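Long-range contacts in receptor-like protein kinase ANXUR1 (Arabidopsis thaliana, PDB 6FIG), which probably acts as a plasma-membrane receptor kinase in plant reproduction, with an extracellular region of two tandem malectin-like domains: residues N184-F189 with I369-T374; F272-N277 with I334-N339. All blocks are in the same frame, centred on the assembly; numbering follows the deposited sequence.

Interaction 1: N184-F189 with I369-T374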
# COMPACT_ATOMS: atom_id res chain seq x y z
N ASN A 184 -12.87 14.47 -15.95
CA ASN A 184 -11.43 14.49 -15.69
C ASN A 184 -11.16 15.72 -14.86
O ASN A 184 -11.69 16.80 -15.18
CB ASN A 184 -10.65 14.53 -17.00
CG ASN A 184 -10.94 13.32 -17.85
OD1 ASN A 184 -10.58 12.18 -17.46
ND2 ASN A 184 -11.61 13.52 -18.98
N LEU A 185 -10.41 15.56 -13.77
CA LEU A 185 -10.22 16.63 -12.81
C LEU A 185 -8.75 16.87 -12.60
O LEU A 185 -7.95 15.93 -12.71
CB LEU A 185 -10.85 16.28 -11.46
CG LEU A 185 -12.31 15.83 -11.41
CD1 LEU A 185 -12.63 15.28 -10.02
CD2 LEU A 185 -13.21 16.99 -11.71
N GLN A 186 -8.39 18.10 -12.32
CA GLN A 186 -7.06 18.43 -11.79
C GLN A 186 -7.21 18.81 -10.33
O GLN A 186 -8.03 19.66 -9.98
CB GLN A 186 -6.44 19.58 -12.57
CG GLN A 186 -5.07 20.00 -12.05
CD GLN A 186 -4.43 21.12 -12.82
OE1 GLN A 186 -4.98 21.64 -13.81
NE2 GLN A 186 -3.24 21.52 -12.36
N SER A 187 -6.36 18.23 -9.49
CA SER A 187 -6.28 18.59 -8.07
C SER A 187 -5.55 19.89 -7.94
O SER A 187 -4.38 19.98 -8.28
CB SER A 187 -5.56 17.50 -7.28
OG SER A 187 -6.22 16.28 -7.44
N MET A 188 -6.24 20.94 -7.49
CA MET A 188 -5.61 22.24 -7.39
C MET A 188 -5.02 22.47 -6.01
O MET A 188 -3.93 23.00 -5.89
CB MET A 188 -6.61 23.36 -7.73
CG MET A 188 -7.34 23.17 -9.04
SD MET A 188 -6.24 23.17 -10.49
CE MET A 188 -5.68 24.86 -10.54
N PHE A 189 -5.80 22.16 -4.98
CA PHE A 189 -5.40 22.34 -3.58
C PHE A 189 -6.02 21.23 -2.76
O PHE A 189 -7.13 20.76 -3.06
CB PHE A 189 -5.87 23.69 -3.02
CG PHE A 189 -5.30 24.85 -3.76
CD1 PHE A 189 -4.04 25.32 -3.47
CD2 PHE A 189 -6.01 25.42 -4.82
CE1 PHE A 189 -3.48 26.33 -4.19
CE2 PHE A 189 -5.47 26.45 -5.55
CZ PHE A 189 -4.20 26.92 -5.24
N ILE A 369 -9.88 21.38 -3.70
CA ILE A 369 -10.37 22.14 -4.83
C ILE A 369 -9.95 21.41 -6.10
O ILE A 369 -8.76 21.15 -6.27
CB ILE A 369 -9.85 23.58 -4.83
CG1 ILE A 369 -10.29 24.27 -3.52
CG2 ILE A 369 -10.35 24.31 -6.06
CD1 ILE A 369 -9.83 25.67 -3.36
N PHE A 370 -10.93 21.07 -6.93
CA PHE A 370 -10.68 20.38 -8.22
C PHE A 370 -11.14 21.21 -9.41
O PHE A 370 -12.21 21.81 -9.37
CB PHE A 370 -11.45 19.08 -8.24
CG PHE A 370 -11.11 18.16 -7.12
CD1 PHE A 370 -9.96 17.37 -7.17
CD2 PHE A 370 -11.92 18.08 -6.01
CE1 PHE A 370 -9.64 16.53 -6.11
CE2 PHE A 370 -11.60 17.24 -4.96
CZ PHE A 370 -10.47 16.48 -5.01
N LYS A 371 -10.33 21.25 -10.45
CA LYS A 371 -10.74 21.80 -11.75
C LYS A 371 -11.41 20.73 -12.58
O LYS A 371 -10.83 19.66 -12.74
CB LYS A 371 -9.50 22.27 -12.50
CG LYS A 371 -9.75 22.94 -13.83
CD LYS A 371 -8.45 23.06 -14.62
CE LYS A 371 -7.52 24.10 -14.04
NZ LYS A 371 -6.21 24.02 -14.72
N MET A 372 -12.56 21.01 -13.14
CA MET A 372 -13.22 20.10 -14.07
C MET A 372 -12.74 20.38 -15.48
O MET A 372 -12.52 21.54 -15.85
CB MET A 372 -14.73 20.29 -14.02
CG MET A 372 -15.33 20.06 -12.66
SD MET A 372 -17.12 20.09 -12.70
CE MET A 372 -17.48 18.58 -13.60
N ASP A 373 -12.63 19.34 -16.30
CA ASP A 373 -12.25 19.53 -17.69
C ASP A 373 -13.36 20.21 -18.51
O ASP A 373 -14.56 20.02 -18.25
CB ASP A 373 -11.72 18.25 -18.37
CG ASP A 373 -12.75 17.10 -18.49
OD1 ASP A 373 -13.60 16.87 -17.59
OD2 ASP A 373 -12.63 16.34 -19.50
N THR A 374 -12.93 21.02 -19.47
CA THR A 374 -13.79 21.65 -20.48
C THR A 374 -13.16 21.34 -21.83
O THR A 374 -11.98 21.60 -22.02
CB THR A 374 -13.85 23.17 -20.30
OG1 THR A 374 -14.64 23.48 -19.15
CG2 THR A 374 -14.49 23.86 -21.52

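Interaction 2: F272-N277 with I334-N339. With NAG (2-acetamido-2-deoxy-beta-D-glucopyranose), chain E; FUC (alpha-L-fucopyranose), chain B; NAG (2-acetamido-2-deoxy-beta-D-glucopyranose), chain C.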
# COMPACT_ATOMS: atom_id res chain seq x y z
N PHE A 272 -7.60 31.39 -3.05
CA PHE A 272 -6.83 30.49 -3.91
C PHE A 272 -6.67 31.07 -5.30
O PHE A 272 -7.64 31.58 -5.87
CB PHE A 272 -7.56 29.16 -4.01
CG PHE A 272 -7.76 28.51 -2.69
CD1 PHE A 272 -6.73 27.79 -2.11
CD2 PHE A 272 -8.95 28.71 -1.99
CE1 PHE A 272 -6.90 27.21 -0.86
CE2 PHE A 272 -9.12 28.14 -0.74
CZ PHE A 272 -8.09 27.40 -0.17
N GLN A 273 -5.44 30.99 -5.83
CA GLN A 273 -5.16 31.36 -7.20
C GLN A 273 -5.43 30.16 -8.10
O GLN A 273 -4.89 29.08 -7.89
CB GLN A 273 -3.69 31.79 -7.33
CG GLN A 273 -3.34 33.01 -6.48
CD GLN A 273 -4.11 34.26 -6.88
OE1 GLN A 273 -4.35 34.51 -8.07
NE2 GLN A 273 -4.47 35.07 -5.89
N ILE A 274 -6.31 30.35 -9.09
CA ILE A 274 -6.69 29.28 -10.03
C ILE A 274 -6.66 29.81 -11.48
O ILE A 274 -6.18 30.91 -11.74
CB ILE A 274 -8.04 28.65 -9.62
CG1 ILE A 274 -9.13 29.70 -9.35
CG2 ILE A 274 -7.87 27.77 -8.37
CD1 ILE A 274 -9.54 30.55 -10.52
N ASP A 275 -7.14 28.99 -12.42
CA ASP A 275 -7.19 29.36 -13.84
C ASP A 275 -8.62 29.73 -14.23
O ASP A 275 -9.56 29.03 -13.92
CB ASP A 275 -6.74 28.18 -14.70
CG ASP A 275 -5.30 27.74 -14.40
OD1 ASP A 275 -4.45 28.61 -14.07
OD2 ASP A 275 -5.02 26.52 -14.54
N LYS A 276 -8.78 30.83 -14.95
CA LYS A 276 -10.10 31.27 -15.41
C LYS A 276 -10.66 30.30 -16.47
O LYS A 276 -9.91 29.55 -17.11
CB LYS A 276 -10.00 32.68 -15.98
CG LYS A 276 -9.71 33.76 -14.93
CD LYS A 276 -9.62 35.18 -15.51
CE LYS A 276 -8.32 35.44 -16.26
NZ LYS A 276 -8.08 36.88 -16.50
N ASN A 277 -11.98 30.30 -16.61
CA ASN A 277 -12.71 29.59 -17.68
C ASN A 277 -12.85 28.09 -17.42
O ASN A 277 -12.92 27.30 -18.37
CB ASN A 277 -12.08 29.77 -19.08
CG ASN A 277 -12.10 31.19 -19.57
OD1 ASN A 277 -12.26 32.15 -18.81
ND2 ASN A 277 -11.96 31.32 -20.88
N ILE A 334 -18.47 25.95 -8.87
CA ILE A 334 -18.47 27.36 -9.28
C ILE A 334 -17.71 27.51 -10.59
O ILE A 334 -16.56 27.05 -10.67
CB ILE A 334 -17.85 28.28 -8.18
CG1 ILE A 334 -17.93 29.77 -8.57
CG2 ILE A 334 -16.44 27.91 -7.76
CD1 ILE A 334 -18.94 30.55 -7.80
N TYR A 335 -18.33 28.18 -11.56
CA TYR A 335 -17.64 28.59 -12.78
C TYR A 335 -16.91 29.89 -12.51
O TYR A 335 -17.52 30.85 -12.01
CB TYR A 335 -18.59 28.76 -13.95
CG TYR A 335 -17.87 29.12 -15.24
CD1 TYR A 335 -17.00 28.22 -15.85
CD2 TYR A 335 -18.04 30.36 -15.84
CE1 TYR A 335 -16.32 28.55 -17.00
CE2 TYR A 335 -17.38 30.69 -17.01
CZ TYR A 335 -16.51 29.77 -17.58
OH TYR A 335 -15.84 30.09 -18.74
N VAL A 336 -15.62 29.93 -12.80
CA VAL A 336 -14.84 31.14 -12.69
C VAL A 336 -14.68 31.76 -14.05
O VAL A 336 -13.96 31.23 -14.89
CB VAL A 336 -13.48 30.88 -12.04
CG1 VAL A 336 -12.64 32.17 -12.02
CG2 VAL A 336 -13.69 30.30 -10.66
N ASP A 337 -15.33 32.91 -14.23
CA ASP A 337 -15.54 33.55 -15.53
C ASP A 337 -14.34 34.40 -15.88
O ASP A 337 -13.62 34.88 -15.00
CB ASP A 337 -16.80 34.43 -15.48
CG ASP A 337 -17.26 34.88 -16.86
OD1 ASP A 337 -16.94 36.02 -17.28
OD2 ASP A 337 -17.96 34.11 -17.54
N ALA A 338 -14.17 34.62 -17.18
CA ALA A 338 -13.06 35.40 -17.71
C ALA A 338 -12.97 36.85 -17.16
O ALA A 338 -11.88 37.41 -17.12
CB ALA A 338 -13.14 35.41 -19.23
N ASN A 339 -14.09 37.44 -16.74
CA ASN A 339 -14.05 38.74 -16.01
C ASN A 339 -14.24 38.58 -14.50
O ASN A 339 -13.27 38.71 -13.73
CB ASN A 339 -14.98 39.82 -16.62
CG ASN A 339 -16.35 39.30 -17.02
OD1 ASN A 339 -17.05 38.68 -16.22
ND2 ASN A 339 -16.75 39.59 -18.26
C1 NAG E . -11.93 32.57 -21.58
C2 NAG E . -10.99 32.45 -22.78
C3 NAG E . -10.95 33.75 -23.57
C4 NAG E . -12.38 34.14 -23.93
C5 NAG E . -13.31 34.14 -22.70
C6 NAG E . -14.75 34.37 -23.12
C7 NAG E . -9.07 30.94 -22.43
C8 NAG E . -7.67 30.89 -21.87
N2 NAG E . -9.65 32.14 -22.32
O3 NAG E . -10.16 33.62 -24.76
O4 NAG E . -12.45 35.40 -24.63
O5 NAG E . -13.24 32.88 -22.06
O6 NAG E . -15.60 34.52 -21.96
O7 NAG E . -9.60 29.96 -22.95
C1 FUC B . -16.96 34.70 -22.39
C2 FUC B . -17.85 34.93 -21.17
C3 FUC B . -17.54 36.28 -20.54
C4 FUC B . -17.66 37.41 -21.56
C5 FUC B . -16.78 37.08 -22.76
C6 FUC B . -16.87 38.10 -23.89
O2 FUC B . -17.62 33.88 -20.26
O3 FUC B . -18.39 36.48 -19.40
O4 FUC B . -19.01 37.57 -22.02
O5 FUC B . -17.18 35.80 -23.27
C1 NAG C . -11.92 36.57 -23.99
C2 NAG C . -11.69 37.53 -25.14
C3 NAG C . -11.13 38.83 -24.62
C4 NAG C . -12.03 39.41 -23.53
C5 NAG C . -12.36 38.40 -22.45
C6 NAG C . -13.44 39.04 -21.57
C7 NAG C . -11.07 36.67 -27.36
C8 NAG C . -9.97 35.98 -28.11
N2 NAG C . -10.79 36.90 -26.08
O3 NAG C . -11.05 39.75 -25.69
O4 NAG C . -11.39 40.54 -22.93
O5 NAG C . -12.78 37.14 -23.01
O6 NAG C . -13.90 38.10 -20.62
O7 NAG C . -12.11 36.99 -27.92
O HOH W 1 -15.33 32.74 -19.42

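Interaction 1: N184-F189 with I369-T374
As a hydrogen-bonded antiparallel pair, Q186 and K371 point off the same face of the sheet; with CG of each anti to the backbone N (chi1 178° and -177°), their side chains then run alongside each other. Q186 continues straight on, while K371 bends at chi3, and the bend carries its NZ to OE1 of Q186 at 2.8 Å, tilted from the plane of the amide carbonyl. The ammonium also meets D275, the backbone O of L378 and, in a cation-pi contact, F278, partners that probably offset the charge of this buried lysine. M188, folded at chi2 and chi3, lies across the lysine with SD 3.9 Å from its CE.

At the strand end, D373 turns its carboxylate back over N184 (chi1 64°). OD1 takes the backbone N of N184 at 3.0 Å and OD2 takes its ND2 in a nearly straight bond, each donor standing well out of the carboxylate plane. OD1 of N184 accepts from A129. The other face of the sheet carries L185, whose CD2 rests 3.8 Å from CG of M372, and S187, whose OG sits at the edge of the F370 ring while bonding to E125.

Near F189 the register slips: O of I369 receives M188 N at 2.8 Å and, weakly, F189 N at 3.4 Å. This is a classic beta bulge in the antiparallel pairing of strands 185-192 and 363-372 within the malectin-like fold.

Interaction 2: F272-N277 with I334-N339
The phenol ring of Y335 leans obliquely on the backbone of N277, its OH 3.3 Å from CA, while OD2 of D337 lies at the ring's edge and in its plane. The carboxamide of N277 is touched by A338, whose CB comes within 3.4 Å of OD1; ND2 of N277 is covalently bonded to C1 of the first N-acetylglucosamine. The D337 carboxylate faces the fucose in a two-pronged grip, OD1 accepting from O3 at 2.6 Å and OD2 from O2 at 2.8 Å. OD1 of D337 also accepts the backbone N of N339, forming an Asx turn.

Beneath the sugars, a single backbone hydrogen bond joins the segments: N of N277 meets O of V336 at 2.8 Å, almost in line with the carbonyl. Farther in, I274 and V336 meet tip to tip, CD1 to CG1 at 3.8 Å. At the margin, CD of K276 passes beside the carbonyl O of A338.

One water ties protein to glycan, bonding to OH of Y335 at 2.8 Å, to N of A338 at 3.1 Å, and to O2 of the fucose. N277 opens the sequence N277-F278-T279, a canonical N-glycosylation sequon. The covalent link fixes the root of the glycan, and the bonds to D337 and the water probably restrain its fucose branch against the protein surface.

How the interactions relate
From the N terminus, the chain reaches N184-F189 on strand 185-192 first, and interaction 1 closes only when I369-T374 arrives at the end of strand 363-372, 180 residues later. Interaction 2 is nested within that loop: F272-N277 leaves strand 268-273 and meets I334-N339, at the end of strand 327-336, after a shorter excursion of 57 residues. The centres of the two contacts lie about 12 Å apart. They touch directly through F272, which packs against F189 and I369, and through the K371-D275 salt bridge. Strand 278-287, paired with both 327-336 and 363-372, links the buried strand pair to the glycan-bearing surface turn.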